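Local coordinates for sulfate adenylyltransferase, adenylylsulfate kinase (Thiobacillus denitrificans, PDB 3CR8), which is an APS kinase that uses ATP to phosphorylate adenosine 5'-phosphosulfate to 3'-phosphoadenylyl sulfate, and lacks ATP sulfurylase activity, at residues A[59-64]-A[117-122]. Sequence-based numbering, arbitrary orientation.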
loop_
_atom_site.group_PDB
_atom_site.type_symbol
_atom_site.label_atom_id
_atom_site.label_comp_id
_atom_site.label_asym_id
_atom_site.label_seq_id
_atom_site.Cartn_x
_atom_site.Cartn_y
_atom_site.Cartn_z
ATOM N N PHE A 59 -22.319 -37.835 -40.386
ATOM C CA PHE A 59 -21.066 -37.521 -41.047
ATOM C C PHE A 59 -21.186 -37.708 -42.551
ATOM O O PHE A 59 -21.769 -38.692 -43.025
ATOM C CB PHE A 59 -19.920 -38.369 -40.498
ATOM C CG PHE A 59 -19.633 -38.104 -39.063
ATOM C CD1 PHE A 59 -20.041 -38.986 -38.090
ATOM C CD2 PHE A 59 -18.993 -36.947 -38.678
ATOM C CE1 PHE A 59 -19.790 -38.726 -36.760
ATOM C CE2 PHE A 59 -18.740 -36.684 -37.348
ATOM C CZ PHE A 59 -19.141 -37.564 -36.392
ATOM N N MET A 60 -20.629 -36.749 -43.294
ATOM C CA MET A 60 -20.693 -36.738 -44.752
ATOM C C MET A 60 -20.008 -37.909 -45.409
ATOM O O MET A 60 -19.139 -38.570 -44.838
ATOM C CB MET A 60 -20.095 -35.468 -45.312
ATOM C CG MET A 60 -20.984 -34.283 -45.181
ATOM S SD MET A 60 -20.117 -32.754 -45.640
ATOM C CE MET A 60 -21.397 -31.569 -45.219
ATOM N N THR A 61 -20.399 -38.106 -46.653
ATOM C CA THR A 61 -20.062 -39.289 -47.402
ATOM C C THR A 61 -19.124 -38.847 -48.476
ATOM O O THR A 61 -19.222 -37.724 -48.910
ATOM C CB THR A 61 -21.311 -39.842 -48.060
ATOM O OG1 THR A 61 -21.425 -41.242 -47.770
ATOM C CG2 THR A 61 -21.282 -39.587 -49.558
ATOM N N ARG A 62 -18.232 -39.724 -48.919
ATOM C CA ARG A 62 -17.126 -39.318 -49.787
ATOM C C ARG A 62 -17.589 -38.426 -50.943
ATOM O O ARG A 62 -16.898 -37.505 -51.364
ATOM C CB ARG A 62 -16.336 -40.523 -50.313
ATOM C CG ARG A 62 -14.832 -40.294 -50.284
ATOM C CD ARG A 62 -14.150 -40.863 -51.507
ATOM N NE ARG A 62 -14.376 -40.031 -52.690
ATOM C CZ ARG A 62 -13.591 -39.022 -53.064
ATOM N NH1 ARG A 62 -12.515 -38.704 -52.350
ATOM N NH2 ARG A 62 -13.886 -38.326 -54.154
ATOM N N ALA A 63 -18.781 -38.693 -51.433
ATOM C CA ALA A 63 -19.379 -37.913 -52.507
ATOM C C ALA A 63 -19.770 -36.528 -52.017
ATOM O O ALA A 63 -19.425 -35.521 -52.640
ATOM C CB ALA A 63 -20.607 -38.634 -53.043
ATOM N N GLN A 64 -20.507 -36.491 -50.906
ATOM C CA GLN A 64 -20.890 -35.243 -50.239
ATOM C C GLN A 64 -19.669 -34.423 -49.841
ATOM O O GLN A 64 -19.660 -33.212 -49.997
ATOM C CB GLN A 64 -21.727 -35.548 -48.996
ATOM C CG GLN A 64 -22.553 -36.829 -49.125
ATOM C CD GLN A 64 -23.655 -36.938 -48.109
ATOM O OE1 GLN A 64 -23.545 -37.666 -47.119
ATOM N NE2 GLN A 64 -24.727 -36.214 -48.347
ATOM N N LEU A 117 -23.453 -46.900 -41.016
ATOM C CA LEU A 117 -22.516 -46.651 -42.116
ATOM C C LEU A 117 -23.121 -46.374 -43.514
ATOM O O LEU A 117 -23.794 -47.229 -44.085
ATOM C CB LEU A 117 -21.504 -47.788 -42.199
ATOM C CG LEU A 117 -20.532 -47.830 -41.027
ATOM C CD1 LEU A 117 -19.412 -48.857 -41.184
ATOM C CD2 LEU A 117 -19.954 -46.464 -40.835
ATOM N N SER A 118 -22.872 -45.175 -44.051
ATOM C CA SER A 118 -23.172 -44.811 -45.451
ATOM C C SER A 118 -22.024 -45.176 -46.384
ATOM O O SER A 118 -22.245 -45.707 -47.469
ATOM C CB SER A 118 -23.343 -43.307 -45.608
ATOM O OG SER A 118 -24.601 -42.847 -45.186
ATOM N N ASP A 119 -20.800 -44.856 -45.965
ATOM C CA ASP A 119 -19.624 -44.981 -46.811
ATOM C C ASP A 119 -18.414 -45.204 -45.920
ATOM O O ASP A 119 -18.384 -44.718 -44.796
ATOM C CB ASP A 119 -19.456 -43.703 -47.625
ATOM C CG ASP A 119 -18.501 -43.859 -48.787
ATOM O OD1 ASP A 119 -17.748 -44.871 -48.840
ATOM O OD2 ASP A 119 -18.507 -42.950 -49.652
ATOM N N VAL A 120 -17.425 -45.947 -46.413
ATOM C CA VAL A 120 -16.198 -46.180 -45.666
ATOM C C VAL A 120 -15.029 -46.225 -46.628
ATOM O O VAL A 120 -15.038 -47.001 -47.584
ATOM C CB VAL A 120 -16.208 -47.518 -44.934
ATOM C CG1 VAL A 120 -14.858 -47.748 -44.270
ATOM C CG2 VAL A 120 -17.369 -47.601 -43.937
ATOM N N TRP A 121 -14.069 -45.351 -46.413
ATOM C CA TRP A 121 -12.956 -45.232 -47.316
ATOM C C TRP A 121 -11.725 -44.763 -46.598
ATOM O O TRP A 121 -11.788 -44.402 -45.450
ATOM C CB TRP A 121 -13.302 -44.284 -48.439
ATOM C CG TRP A 121 -13.369 -42.840 -48.096
ATOM C CD1 TRP A 121 -12.439 -41.912 -48.369
ATOM C CD2 TRP A 121 -14.448 -42.152 -47.486
ATOM N NE1 TRP A 121 -12.858 -40.694 -47.964
ATOM C CE2 TRP A 121 -14.096 -40.821 -47.408
ATOM C CE3 TRP A 121 -15.673 -42.537 -46.989
ATOM C CZ2 TRP A 121 -14.918 -39.882 -46.860
ATOM C CZ3 TRP A 121 -16.473 -41.611 -46.456
ATOM C CH2 TRP A 121 -16.108 -40.303 -46.395
ATOM N N LYS A 122 -10.596 -44.781 -47.282
ATOM C CA LYS A 122 -9.340 -44.457 -46.652
ATOM C C LYS A 122 -8.603 -43.399 -47.413
ATOM O O LYS A 122 -8.745 -43.266 -48.609
ATOM C CB LYS A 122 -8.461 -45.687 -46.521
ATOM C CG LYS A 122 -7.377 -45.572 -45.481
ATOM C CD LYS A 122 -6.773 -46.919 -45.219
ATOM C CE LYS A 122 -5.548 -46.845 -44.365
ATOM N NZ LYS A 122 -5.182 -48.194 -43.895
HETATM O O HOH W 1 -20.005 -41.893 -51.727
#
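Asp119, in the segment 117-122, reaches the N-terminus of helix 62-71, where the N-cap residue Thr61 makes no capping bond of its own. Asp119 OD2 accepts a weak, bent hydrogen bond from Arg62 N (3.3 Å, 141°). A water donates to Asp119 OD2 at 2.8 Å and accepts weakly from Ala63 N, so OD2 is linked weakly to Arg62 N directly and to Ala63 N through the water. The carboxylate probably also gains from the positive end of the helix dipole. Asp119 CG lies anti to the backbone N (chi1 -165°), which carries the group out to the helix. Thr61 OG1 packs against CB of Ser118 and CB of Asp119. Beside this, the aliphatic part of Arg62 crosses over one face of the Trp121 indole, with CG above the ring. The guanidinium plane stands 80° from the ring plane and is at most weakly attracted to it. Met60 O meets the Trp121 ring edge at CH2 (3.8 Å). Replacing Trp121 by an alanine would remove the indole face under Arg62 and is likely to let its aliphatic chain turn. His128 also meets the indole. An aspartate and a tryptophan from the chain running into strand 119-123 thus pack against the start of helix 62-71, within the PUA-like domain.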